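Local atomic coordinates of Pyrsv_gp04 (Pyrobaculum spherical virus, PDB entry 2VXZ), a protein that is of unknown function but probably acts as a viral transcriptional regulator that binds DNA, its N-terminal part having a winged helix-turn-helix topology. Residues 22-27 and 64-69; 77-82 and 111-116; 83-88 and 105-110; 94-99 and 146-151. All coordinates share one frame; numbering follows the deposited sequence. Where two conformers were deposited one is given.

Contact 1: residues 22-27 and 64-69; sequences DGCKTT and LVCLSM
K25 and V65 form an antiparallel hydrogen-bonded pair joined by two backbone bonds. K25 N donates to V65 O over 3.1 Å, and V65 N returns a bond to K25 O over 2.8 Å, both close to straight. One residue back, C24 CA lies 3.3 Å from V65 O, a CA-H...O contact that supplements the ladder.

C24, just before strand 25-26, and C66, at the end of strand 62-66, bring their sulfurs together. A disulfide between these cysteines is seen for this protein; in the conformers given here SG of C24 stands 3.6 Å from SG of C66, an unbonded state. Since each cysteine has a second conformer, the bond may be only partly formed.

Van der Waals contacts flank the pair on its other end. CG2 of T26 reaches CD2 of L64 at 3.9 Å, the two side chains crossing at a slant. In V65 a chi1 of -177° sets CG2 beside the backbone N, where it meets OG1 of T27.

The charged end of K25 folds back along its own segment: NZ forms a salt bridge of 2.7 Å with OD1 of D22, and bonds to the carbonyl O of G23 and of L19, three partners that fix the ammonium group.

V65 packs on I45 of helix 38-50 and L20 of helix 7-20, L64 on Y72 and L75 of helix 69-89. Strand 62-66 runs between 25-26 and 55-59, the three-stranded sheet expected of a winged helix-turn-helix.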
loop_
_atom_site.group_PDB
_atom_site.type_symbol
_atom_site.label_atom_id
_atom_site.label_comp_id
_atom_site.label_asym_id
_atom_site.label_seq_id
_atom_site.Cartn_x
_atom_site.Cartn_y
_atom_site.Cartn_z
ATOM N N ASP A 22 -12.093 2.017 -6.671
ATOM C CA ASP A 22 -12.185 0.886 -5.760
ATOM C C ASP A 22 -11.209 0.971 -4.578
ATOM O O ASP A 22 -11.362 0.241 -3.593
ATOM C CB ASP A 22 -11.954 -0.422 -6.532
ATOM C CG ASP A 22 -11.090 -0.230 -7.768
ATOM O OD1 ASP A 22 -9.946 -0.737 -7.790
ATOM O OD2 ASP A 22 -11.558 0.445 -8.723
ATOM N N GLY A 23 -10.201 1.837 -4.669
ATOM C CA GLY A 23 -9.322 2.094 -3.532
ATOM C C GLY A 23 -7.990 2.704 -3.927
ATOM O O GLY A 23 -7.647 2.734 -5.106
ATOM N N CYS A 24 -7.255 3.197 -2.929
ATOM C CA CYS A 24 -5.942 3.795 -3.166
ATOM C C CYS A 24 -4.976 2.776 -3.733
ATOM O O CYS A 24 -5.047 1.598 -3.417
ATOM C CB CYS A 24 -5.343 4.348 -1.882
ATOM S SG CYS A 24 -6.546 5.062 -0.803
ATOM N N LYS A 25 -4.060 3.253 -4.561
ATOM C CA LYS A 25 -3.079 2.393 -5.184
ATOM C C LYS A 25 -1.762 3.107 -5.264
ATOM O O LYS A 25 -1.722 4.333 -5.357
ATOM C CB LYS A 25 -3.548 2.009 -6.584
ATOM C CG LYS A 25 -4.880 1.284 -6.558
ATOM C CD LYS A 25 -5.301 0.793 -7.915
ATOM C CE LYS A 25 -6.362 -0.285 -7.802
ATOM N NZ LYS A 25 -7.517 0.122 -6.955
ATOM N N THR A 26 -0.678 2.339 -5.244
ATOM C CA THR A 26 0.641 2.907 -5.492
ATOM C C THR A 26 0.791 3.230 -6.976
ATOM O O THR A 26 0.146 2.613 -7.818
ATOM C CB THR A 26 1.762 1.949 -5.099
ATOM O OG1 THR A 26 1.767 0.810 -5.981
ATOM C CG2 THR A 26 1.583 1.496 -3.653
ATOM N N THR A 27 1.657 4.190 -7.282
ATOM C CA THR A 27 2.021 4.485 -8.657
ATOM C C THR A 27 2.524 3.226 -9.373
ATOM O O THR A 27 2.207 3.013 -10.545
ATOM C CB THR A 27 3.071 5.622 -8.722
ATOM O OG1 THR A 27 2.545 6.773 -8.049
ATOM C CG2 THR A 27 3.401 5.981 -10.165
ATOM N N LEU A 64 1.144 6.584 -1.935
ATOM C CA LEU A 64 -0.188 6.087 -2.254
ATOM C C LEU A 64 -0.964 7.180 -2.958
ATOM O O LEU A 64 -0.971 8.331 -2.495
ATOM C CB LEU A 64 -0.936 5.634 -0.997
ATOM C CG LEU A 64 -0.513 4.274 -0.444
ATOM C CD1 LEU A 64 -0.965 4.117 0.991
ATOM C CD2 LEU A 64 -1.047 3.144 -1.288
ATOM N N VAL A 65 -1.605 6.821 -4.069
ATOM C CA VAL A 65 -2.471 7.740 -4.818
ATOM C C VAL A 65 -3.909 7.467 -4.413
ATOM O O VAL A 65 -4.377 6.335 -4.524
ATOM C CB VAL A 65 -2.296 7.562 -6.331
ATOM C CG1 VAL A 65 -3.152 8.576 -7.113
ATOM C CG2 VAL A 65 -0.840 7.688 -6.686
ATOM N N CYS A 66 -4.591 8.511 -3.932
ATOM C CA CYS A 66 -5.923 8.383 -3.345
ATOM C C CYS A 66 -6.866 9.447 -3.920
ATOM O O CYS A 66 -6.432 10.562 -4.210
ATOM C CB CYS A 66 -5.830 8.553 -1.817
ATOM S SG CYS A 66 -4.321 7.891 -1.018
ATOM N N LEU A 67 -8.152 9.120 -4.047
ATOM C CA LEU A 67 -9.153 10.106 -4.483
ATOM C C LEU A 67 -9.436 11.148 -3.400
ATOM O O LEU A 67 -9.899 12.247 -3.689
ATOM C CB LEU A 67 -10.475 9.426 -4.855
ATOM C CG LEU A 67 -10.455 8.430 -6.014
ATOM C CD1 LEU A 67 -11.850 7.830 -6.180
ATOM C CD2 LEU A 67 -9.965 9.094 -7.307
ATOM N N SER A 68 -9.179 10.788 -2.150
ATOM C CA SER A 68 -9.413 11.676 -1.022
ATOM C C SER A 68 -8.686 11.146 0.200
ATOM O O SER A 68 -8.277 9.981 0.228
ATOM C CB SER A 68 -10.904 11.756 -0.715
ATOM O OG SER A 68 -11.391 10.518 -0.236
HETATM N N MSE A 69 -8.536 11.996 1.212
HETATM C CA MSE A 69 -7.972 11.553 2.474
HETATM C C MSE A 69 -8.920 10.609 3.193
HETATM O O MSE A 69 -8.462 9.717 3.878
HETATM C CB MSE A 69 -7.560 12.732 3.362
HETATM C CG MSE A 69 -6.325 13.458 2.835
HETATM SE SE MSE A 69 -4.766 12.299 2.615
HETATM C CE MSE A 69 -4.377 11.999 4.490
#

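Contact 2: residues 77-82 and 111-116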
loop_
_atom_site.group_PDB
_atom_site.type_symbol
_atom_site.label_atom_id
_atom_site.label_comp_id
_atom_site.label_asym_id
_atom_site.label_seq_id
_atom_site.Cartn_x
_atom_site.Cartn_y
_atom_site.Cartn_z
ATOM N N ASP A 77 -7.468 1.645 7.553
ATOM C CA ASP A 77 -8.336 0.833 8.410
ATOM C C ASP A 77 -8.378 -0.608 7.898
ATOM O O ASP A 77 -8.258 -1.551 8.679
ATOM C CB ASP A 77 -9.747 1.418 8.491
ATOM C CG ASP A 77 -9.819 2.711 9.311
ATOM O OD1 ASP A 77 -8.938 2.963 10.164
ATOM O OD2 ASP A 77 -10.782 3.478 9.104
ATOM N N GLY A 78 -8.502 -0.773 6.584
ATOM C CA GLY A 78 -8.517 -2.096 5.967
ATOM C C GLY A 78 -7.210 -2.843 6.120
ATOM O O GLY A 78 -7.202 -4.026 6.460
HETATM N N MSE A 79 -6.093 -2.158 5.871
HETATM C CA MSE A 79 -4.775 -2.788 6.004
HETATM C C MSE A 79 -4.539 -3.203 7.444
HETATM O O MSE A 79 -4.000 -4.282 7.714
HETATM C CB MSE A 79 -3.672 -1.840 5.538
HETATM C CG MSE A 79 -3.717 -1.578 4.061
HETATM SE SE MSE A 79 -2.112 -0.659 3.481
HETATM C CE MSE A 79 -2.369 1.029 4.375
ATOM N N ILE A 80 -4.950 -2.351 8.369
ATOM C CA ILE A 80 -4.781 -2.645 9.795
ATOM C C ILE A 80 -5.605 -3.852 10.225
ATOM O O ILE A 80 -5.092 -4.736 10.901
ATOM C CB ILE A 80 -5.086 -1.415 10.666
ATOM C CG1 ILE A 80 -4.035 -0.327 10.404
ATOM C CG2 ILE A 80 -5.037 -1.780 12.136
ATOM C CD1 ILE A 80 -4.281 0.954 11.149
ATOM N N ARG A 81 -6.863 -3.914 9.802
ATOM C CA ARG A 81 -7.720 -5.057 10.124
ATOM C C ARG A 81 -7.148 -6.366 9.592
ATOM O O ARG A 81 -7.220 -7.392 10.273
ATOM C CB ARG A 81 -9.142 -4.851 9.596
ATOM C CG ARG A 81 -9.918 -3.760 10.321
ATOM C CD ARG A 81 -11.395 -3.806 9.989
ATOM N NE ARG A 81 -11.638 -3.653 8.557
ATOM C CZ ARG A 81 -11.827 -2.498 7.915
ATOM N NH1 ARG A 81 -11.818 -1.332 8.556
ATOM N NH2 ARG A 81 -12.027 -2.518 6.605
ATOM N N GLU A 82 -6.587 -6.329 8.382
ATOM C CA GLU A 82 -5.992 -7.519 7.787
ATOM C C GLU A 82 -4.765 -7.963 8.560
ATOM O O GLU A 82 -4.642 -9.134 8.858
ATOM C CB GLU A 82 -5.636 -7.313 6.315
ATOM C CG GLU A 82 -6.841 -7.242 5.405
ATOM C CD GLU A 82 -7.545 -8.575 5.255
ATOM O OE1 GLU A 82 -6.935 -9.509 4.714
ATOM O OE2 GLU A 82 -8.699 -8.701 5.699
ATOM N N ARG A 111 -3.915 -11.675 0.502
ATOM C CA ARG A 111 -3.172 -11.513 -0.742
ATOM C C ARG A 111 -3.962 -10.709 -1.774
ATOM O O ARG A 111 -3.414 -9.808 -2.413
ATOM C CB ARG A 111 -2.784 -12.874 -1.338
ATOM C CG ARG A 111 -1.757 -12.756 -2.461
ATOM C CD ARG A 111 -1.493 -14.070 -3.176
ATOM N NE ARG A 111 -0.668 -13.805 -4.359
ATOM C CZ ARG A 111 0.509 -14.363 -4.646
ATOM N NH1 ARG A 111 1.047 -15.317 -3.885
ATOM N NH2 ARG A 111 1.145 -13.979 -5.748
ATOM N N LYS A 112 -5.232 -11.055 -1.950
ATOM C CA LYS A 112 -6.125 -10.330 -2.860
ATOM C C LYS A 112 -6.224 -8.857 -2.481
ATOM O O LYS A 112 -6.139 -7.988 -3.343
ATOM C CB LYS A 112 -7.521 -10.953 -2.871
ATOM C CG LYS A 112 -8.502 -10.272 -3.822
ATOM C CD LYS A 112 -9.864 -10.926 -3.789
ATOM C CE LYS A 112 -10.960 -10.017 -4.365
ATOM N NZ LYS A 112 -10.836 -9.852 -5.834
ATOM N N PHE A 113 -6.412 -8.587 -1.196
ATOM C CA PHE A 113 -6.531 -7.215 -0.713
ATOM C C PHE A 113 -5.262 -6.410 -0.970
ATOM O O PHE A 113 -5.294 -5.359 -1.605
ATOM C CB PHE A 113 -6.869 -7.204 0.771
ATOM C CG PHE A 113 -6.974 -5.825 1.354
ATOM C CD1 PHE A 113 -8.019 -4.988 1.001
ATOM C CD2 PHE A 113 -6.027 -5.361 2.249
ATOM C CE1 PHE A 113 -8.112 -3.708 1.545
ATOM C CE2 PHE A 113 -6.125 -4.091 2.793
ATOM C CZ PHE A 113 -7.151 -3.269 2.434
ATOM N N PHE A 114 -4.134 -6.909 -0.483
ATOM C CA PHE A 114 -2.888 -6.159 -0.629
ATOM C C PHE A 114 -2.450 -6.032 -2.098
ATOM O O PHE A 114 -1.907 -5.011 -2.483
ATOM C CB PHE A 114 -1.772 -6.733 0.266
ATOM C CG PHE A 114 -1.859 -6.281 1.698
ATOM C CD1 PHE A 114 -2.494 -7.060 2.644
ATOM C CD2 PHE A 114 -1.336 -5.060 2.090
ATOM C CE1 PHE A 114 -2.598 -6.641 3.960
ATOM C CE2 PHE A 114 -1.424 -4.637 3.414
ATOM C CZ PHE A 114 -2.063 -5.426 4.347
ATOM N N SER A 115 -2.683 -7.052 -2.924
ATOM C CA SER A 115 -2.233 -6.973 -4.328
ATOM C C SER A 115 -3.057 -5.965 -5.136
ATOM O O SER A 115 -2.623 -5.518 -6.201
ATOM C CB SER A 115 -2.272 -8.338 -5.001
ATOM O OG SER A 115 -3.591 -8.769 -5.142
ATOM N N SER A 116 -4.221 -5.579 -4.613
ATOM C CA SER A 116 -5.017 -4.510 -5.227
ATOM C C SER A 116 -4.539 -3.103 -4.825
ATOM O O SER A 116 -5.090 -2.100 -5.306
ATOM C CB SER A 116 -6.508 -4.692 -4.917
ATOM O OG SER A 116 -6.804 -4.468 -3.547
#
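F113 holds its CG anti to the backbone N (chi1 179°), a setting that extends the ring toward G78 and M79, whereas F114 turns its CG anti to the carbonyl carbon (chi1 -81°) and meets M79 and E82, with F113 CD2 over the rim of one face of its ring. CE2 of F113 comes to 3.6 Å from the backbone N of M79. Its CZ settles 3.7 Å from the carbonyl C of G78, where the absence of a side chain lets the ring approach the helix backbone directly.

M79, a selenomethionine, runs at about a right angle to both rings. Its CG touches CE2 of F113 at 3.7 Å and CE2 of F114 at 3.9 Å, and its SE makes an oblique Met-aromatic contact with the F114 ring, 5.2 Å from the centroid. E82 contributes its aliphatic part: CB meets CE1 of F114 and CG meets CD2 of F113. The carboxylate bends off to other partners, OE1 in a salt bridge with R85 and OE2 probably hydrogen-bonded to Q109.

The helix segments 77-82 and 111-115 are roughly antiparallel (149°), their axes 10.9 Å apart. M79 and F114 continue inward onto L134 of helix 125-139, and F114 also touches I104 of helix 97-106.

Contact 3: residues 83-88 and 105-110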
loop_
_atom_site.group_PDB
_atom_site.type_symbol
_atom_site.label_atom_id
_atom_site.label_comp_id
_atom_site.label_asym_id
_atom_site.label_seq_id
_atom_site.Cartn_x
_atom_site.Cartn_y
_atom_site.Cartn_z
ATOM N N VAL A 83 -3.858 -7.034 8.891
ATOM C CA VAL A 83 -2.690 -7.389 9.705
ATOM C C VAL A 83 -3.146 -7.991 11.042
ATOM O O VAL A 83 -2.650 -9.036 11.466
ATOM C CB VAL A 83 -1.742 -6.190 9.947
ATOM C CG1 VAL A 83 -0.615 -6.570 10.949
ATOM C CG2 VAL A 83 -1.159 -5.694 8.621
ATOM N N GLU A 84 -4.102 -7.350 11.697
ATOM C CA GLU A 84 -4.529 -7.809 13.016
ATOM C C GLU A 84 -5.246 -9.143 12.943
ATOM O O GLU A 84 -5.120 -9.958 13.863
ATOM C CB GLU A 84 -5.393 -6.753 13.704
ATOM C CG GLU A 84 -4.603 -5.487 14.003
ATOM C CD GLU A 84 -5.206 -4.688 15.099
ATOM O OE1 GLU A 84 -6.254 -4.057 14.850
ATOM O OE2 GLU A 84 -4.632 -4.716 16.216
ATOM N N ARG A 85 -5.970 -9.393 11.850
ATOM C CA ARG A 85 -6.587 -10.717 11.646
ATOM C C ARG A 85 -5.520 -11.813 11.520
ATOM O O ARG A 85 -5.639 -12.894 12.126
ATOM C CB ARG A 85 -7.498 -10.731 10.419
ATOM C CG ARG A 85 -8.169 -12.087 10.192
ATOM C CD ARG A 85 -9.121 -12.077 9.041
ATOM N NE ARG A 85 -8.443 -11.741 7.804
ATOM C CZ ARG A 85 -7.727 -12.588 7.064
ATOM N NH1 ARG A 85 -7.583 -13.862 7.406
ATOM N NH2 ARG A 85 -7.160 -12.151 5.955
ATOM N N LEU A 86 -4.493 -11.543 10.722
ATOM C CA LEU A 86 -3.407 -12.503 10.544
ATOM C C LEU A 86 -2.640 -12.735 11.857
ATOM O O LEU A 86 -2.218 -13.859 12.151
ATOM C CB LEU A 86 -2.459 -12.054 9.434
ATOM C CG LEU A 86 -3.040 -11.951 8.032
ATOM C CD1 LEU A 86 -2.019 -11.293 7.070
ATOM C CD2 LEU A 86 -3.514 -13.306 7.520
ATOM N N VAL A 87 -2.459 -11.681 12.641
ATOM C CA VAL A 87 -1.795 -11.802 13.946
ATOM C C VAL A 87 -2.631 -12.632 14.928
ATOM O O VAL A 87 -2.102 -13.486 15.659
ATOM C CB VAL A 87 -1.506 -10.406 14.546
ATOM C CG1 VAL A 87 -1.231 -10.507 16.042
ATOM C CG2 VAL A 87 -0.341 -9.753 13.810
ATOM N N THR A 88 -3.932 -12.375 14.942
ATOM C CA THR A 88 -4.846 -13.074 15.843
ATOM C C THR A 88 -4.927 -14.548 15.476
ATOM O O THR A 88 -4.784 -15.408 16.343
ATOM C CB THR A 88 -6.245 -12.450 15.811
ATOM O OG1 THR A 88 -6.170 -11.112 16.321
ATOM C CG2 THR A 88 -7.238 -13.261 16.658
ATOM N N ILE A 105 0.975 -13.381 1.671
ATOM C CA ILE A 105 0.945 -14.087 0.380
ATOM C C ILE A 105 0.368 -15.500 0.483
ATOM O O ILE A 105 -0.129 -16.034 -0.521
ATOM C CB ILE A 105 2.321 -14.104 -0.351
ATOM C CG1 ILE A 105 3.376 -14.845 0.468
ATOM C CG2 ILE A 105 2.737 -12.684 -0.738
ATOM C CD1 ILE A 105 4.736 -14.915 -0.198
ATOM N N LYS A 106 0.409 -16.085 1.681
ATOM C CA LYS A 106 -0.173 -17.409 1.954
ATOM C C LYS A 106 -1.675 -17.396 2.281
ATOM O O LYS A 106 -2.310 -18.457 2.307
ATOM C CB LYS A 106 0.573 -18.094 3.107
ATOM C CG LYS A 106 1.921 -18.680 2.723
ATOM C CD LYS A 106 2.159 -20.063 3.368
ATOM C CE LYS A 106 1.323 -21.212 2.726
ATOM N NZ LYS A 106 1.770 -21.737 1.375
ATOM N N ASP A 107 -2.237 -16.227 2.565
ATOM C CA ASP A 107 -3.653 -16.114 2.879
ATOM C C ASP A 107 -4.395 -15.491 1.702
ATOM O O ASP A 107 -4.137 -14.341 1.346
ATOM C CB ASP A 107 -3.856 -15.269 4.130
ATOM C CG ASP A 107 -5.319 -15.101 4.479
ATOM O OD1 ASP A 107 -5.897 -16.023 5.075
ATOM O OD2 ASP A 107 -5.908 -14.063 4.148
ATOM N N PRO A 108 -5.289 -16.257 1.051
ATOM C CA PRO A 108 -5.948 -15.732 -0.142
ATOM C C PRO A 108 -6.617 -14.365 0.013
ATOM O O PRO A 108 -6.488 -13.534 -0.879
ATOM C CB PRO A 108 -6.978 -16.807 -0.455
ATOM C CG PRO A 108 -6.339 -18.068 0.049
ATOM C CD PRO A 108 -5.694 -17.654 1.310
ATOM N N GLN A 109 -7.319 -14.149 1.122
ATOM C CA GLN A 109 -8.040 -12.891 1.327
ATOM C C GLN A 109 -7.053 -11.735 1.455
ATOM O O GLN A 109 -7.179 -10.718 0.750
ATOM C CB GLN A 109 -8.962 -12.956 2.554
ATOM C CG GLN A 109 -9.557 -11.595 2.920
ATOM C CD GLN A 109 -10.557 -11.666 4.046
ATOM O OE1 GLN A 109 -11.524 -12.430 3.988
ATOM N NE2 GLN A 109 -10.353 -10.840 5.069
ATOM N N ALA A 110 -6.062 -11.899 2.332
ATOM C CA ALA A 110 -5.024 -10.865 2.513
ATOM C C ALA A 110 -4.263 -10.613 1.219
ATOM O O ALA A 110 -4.001 -9.463 0.858
ATOM C CB ALA A 110 -4.049 -11.245 3.656
#
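R85 and L86 lie on a regular helical turn of segment 83-88, facing a place where the chain changes direction: between helix 97-106 and helix 108-115 it turns at D107, whose backbone is not helical. D107 is the N-cap of the second of these helices, and its OD2 accepts from the backbone N of A110 at 2.8 Å through the anti lone pair.

The same oxygen carries the main bond across the contact. D107 holds its CG anti to the backbone N (chi1 179°), which carries the carboxylate toward helix 69-89. R85 NH2 donates to D107 OD2 over 2.9 Å in a nearly straight hydrogen bond (169°), part of a salt bridge, with the oxygen close to the guanidinium plane. The carboxylate, however, is met from above its own plane, and the two flat groups are inclined by 41°. Two donors therefore grip OD2, and both the arginine and the start of the helix would be expected to favour a charged D107.

Q109 puts its CD over one face of the guanidinium. Its NE2 comes to 3.5 Å from R85 NE, but both are donors and do not bond; E82 serves as a shared partner of the two side chains. Beside this polar cluster L86 makes the apolar part of the contact, CD2 resting 3.9 Å from CB of D107 and CD1 4.0 Å from CB of A110.

L86 also packs on L103 and I104 of helix 97-106. Helix 69-89 is thereby joined to both helices that meet at D107, while V83 of the same helix turns to L134, L135 and I138 of helix 125-139.

Contact 4: residues 94-99 and 146-151; sequences FISPPR and TDETVY
I95 and Y151 form an antiparallel hydrogen-bonded pair, with I95 N to Y151 O at 2.9 Å and Y151 N to I95 O at 2.8 Å. Their side chains share one side of the strands, where CG2 of I95 touches CB of Y151 at 4.0 Å and O of I95 lies in the plane of the tyrosine ring, at its edge. F94 packs with V150 instead, CD1 of the ring against CG1.

S96 is the polar centre. With its OG set between the backbone N and the carbonyl carbon (chi1 65°), OG donates to OE2 of E148 over 2.6 Å. E148 extends its chain fully, and the hydroxyl meets OE2 on its anti side. OG also accepts a weak bond from R99 N, so a single hydroxyl caps the helix and ties down the glutamate. CG of P98 lies 3.6 Å from the same OE2.

OG1 of T149 sits 3.1 Å from CD of P97 and pairs with N132, which also binds the hydroxyl of Y151. The carbonyl O of T149 is buried without a polar partner in the model, 3.0 Å from CB of S96.

The whole is a short two-stranded antiparallel ribbon leading into a serine N-cap at the start of helix 97-106.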
loop_
_atom_site.group_PDB
_atom_site.type_symbol
_atom_site.label_atom_id
_atom_site.label_comp_id
_atom_site.label_asym_id
_atom_site.label_seq_id
_atom_site.Cartn_x
_atom_site.Cartn_y
_atom_site.Cartn_z
ATOM N N PHE A 94 4.900 -11.554 18.343
ATOM C CA PHE A 94 5.807 -10.628 17.678
ATOM C C PHE A 94 5.621 -10.772 16.183
ATOM O O PHE A 94 5.111 -11.795 15.717
ATOM C CB PHE A 94 7.265 -10.918 18.054
ATOM C CG PHE A 94 7.763 -12.249 17.560
ATOM C CD1 PHE A 94 8.409 -12.356 16.343
ATOM C CD2 PHE A 94 7.546 -13.399 18.301
ATOM C CE1 PHE A 94 8.854 -13.584 15.879
ATOM C CE2 PHE A 94 7.972 -14.627 17.848
ATOM C CZ PHE A 94 8.640 -14.725 16.636
ATOM N N ILE A 95 6.054 -9.754 15.437
ATOM C CA ILE A 95 5.912 -9.757 13.986
ATOM C C ILE A 95 7.002 -8.884 13.355
ATOM O O ILE A 95 7.468 -7.916 13.953
ATOM C CB ILE A 95 4.492 -9.294 13.563
ATOM C CG1 ILE A 95 4.242 -9.583 12.078
ATOM C CG2 ILE A 95 4.280 -7.834 13.889
ATOM C CD1 ILE A 95 2.789 -9.705 11.729
ATOM N N SER A 96 7.431 -9.282 12.159
ATOM C CA SER A 96 8.463 -8.606 11.400
ATOM C C SER A 96 7.955 -8.441 9.958
ATOM O O SER A 96 7.032 -9.128 9.550
ATOM C CB SER A 96 9.749 -9.425 11.390
ATOM O OG SER A 96 9.589 -10.667 10.693
ATOM N N PRO A 97 8.556 -7.528 9.191
ATOM C CA PRO A 97 8.082 -7.359 7.810
ATOM C C PRO A 97 8.116 -8.635 6.951
ATOM O O PRO A 97 7.149 -8.901 6.231
ATOM C CB PRO A 97 8.981 -6.234 7.270
ATOM C CG PRO A 97 9.401 -5.475 8.505
ATOM C CD PRO A 97 9.596 -6.543 9.541
ATOM N N PRO A 98 9.206 -9.432 7.020
ATOM C CA PRO A 98 9.207 -10.661 6.230
ATOM C C PRO A 98 8.150 -11.647 6.683
ATOM O O PRO A 98 7.527 -12.302 5.864
ATOM C CB PRO A 98 10.606 -11.233 6.481
ATOM C CG PRO A 98 11.415 -10.092 6.910
ATOM C CD PRO A 98 10.507 -9.240 7.694
ATOM N N ARG A 99 7.950 -11.764 7.988
ATOM C CA ARG A 99 6.910 -12.673 8.487
ATOM C C ARG A 99 5.510 -12.235 8.052
ATOM O O ARG A 99 4.670 -13.060 7.695
ATOM C CB ARG A 99 7.005 -12.818 9.998
ATOM C CG ARG A 99 8.152 -13.731 10.387
ATOM C CD ARG A 99 8.312 -13.830 11.884
ATOM N NE ARG A 99 7.189 -14.488 12.558
ATOM C CZ ARG A 99 7.200 -15.729 13.049
ATOM N NH1 ARG A 99 8.265 -16.520 12.930
ATOM N NH2 ARG A 99 6.120 -16.190 13.666
ATOM N N THR A 146 17.740 -3.675 14.228
ATOM C CA THR A 146 18.785 -3.918 13.224
ATOM C C THR A 146 18.600 -5.238 12.502
ATOM O O THR A 146 18.213 -6.239 13.109
ATOM C CB THR A 146 20.178 -3.919 13.842
ATOM O OG1 THR A 146 20.316 -5.058 14.702
ATOM C CG2 THR A 146 20.405 -2.643 14.629
ATOM N N ASP A 147 18.931 -5.221 11.211
ATOM C CA ASP A 147 18.673 -6.304 10.283
ATOM C C ASP A 147 17.152 -6.375 10.080
ATOM O O ASP A 147 16.555 -5.468 9.476
ATOM C CB ASP A 147 19.283 -7.636 10.774
ATOM C CG ASP A 147 20.802 -7.579 10.943
ATOM O OD1 ASP A 147 21.455 -6.609 10.494
ATOM O OD2 ASP A 147 21.345 -8.538 11.531
ATOM N N GLU A 148 16.531 -7.426 10.598
ATOM C CA GLU A 148 15.094 -7.599 10.534
ATOM C C GLU A 148 14.465 -6.901 11.746
ATOM O O GLU A 148 14.887 -7.113 12.884
ATOM C CB GLU A 148 14.786 -9.094 10.534
ATOM C CG GLU A 148 13.342 -9.473 10.306
ATOM C CD GLU A 148 13.157 -10.978 10.328
ATOM O OE1 GLU A 148 14.168 -11.701 10.437
ATOM O OE2 GLU A 148 12.020 -11.457 10.236
ATOM N N THR A 149 13.496 -6.035 11.483
ATOM C CA THR A 149 12.781 -5.342 12.545
ATOM C C THR A 149 11.788 -6.303 13.166
ATOM O O THR A 149 11.138 -7.047 12.458
ATOM C CB THR A 149 11.996 -4.099 12.045
ATOM O OG1 THR A 149 11.362 -4.387 10.789
ATOM C CG2 THR A 149 12.913 -2.906 11.891
ATOM N N VAL A 150 11.693 -6.292 14.483
ATOM C CA VAL A 150 10.730 -7.114 15.189
ATOM C C VAL A 150 9.876 -6.240 16.118
ATOM O O VAL A 150 10.399 -5.484 16.932
ATOM C CB VAL A 150 11.415 -8.250 15.988
ATOM C CG1 VAL A 150 10.367 -9.123 16.645
ATOM C CG2 VAL A 150 12.295 -9.090 15.046
ATOM N N TYR A 151 8.561 -6.363 15.958
ATOM C CA TYR A 151 7.551 -5.580 16.682
ATOM C C TYR A 151 6.851 -6.487 17.675
ATOM O O TYR A 151 6.533 -7.618 17.343
ATOM C CB TYR A 151 6.510 -5.024 15.685
ATOM C CG TYR A 151 7.111 -4.012 14.742
ATOM C CD1 TYR A 151 7.114 -2.663 15.064
ATOM C CD2 TYR A 151 7.755 -4.405 13.569
ATOM C CE1 TYR A 151 7.720 -1.720 14.219
ATOM C CE2 TYR A 151 8.364 -3.468 12.724
ATOM C CZ TYR A 151 8.331 -2.127 13.056
ATOM O OH TYR A 151 8.947 -1.194 12.237
#

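The contacts follow one another along the molecule from the winged helix-turn-helix part to the far end, with contact 1 and contact 4 centred about 26 Å apart on opposite sides of the chain's centre. Contact 1 passes into contact 2 where CE of K25 packs 3.3 Å from O of S116. Contacts 2 and 3 share helices 69-89 and 108-115, and contact 3 adds the junction with helix 97-106; their centres are about 8 Å apart, and E82 OE2 lies 2.8 Å from Q109 NE2 between them. Contact 3 reaches contact 4 through V87 CG2 and I95 CD1, 3.8 Å apart. Contacts 2, 3 and 4 all belong to the part of the chain related to transcriptional regulators.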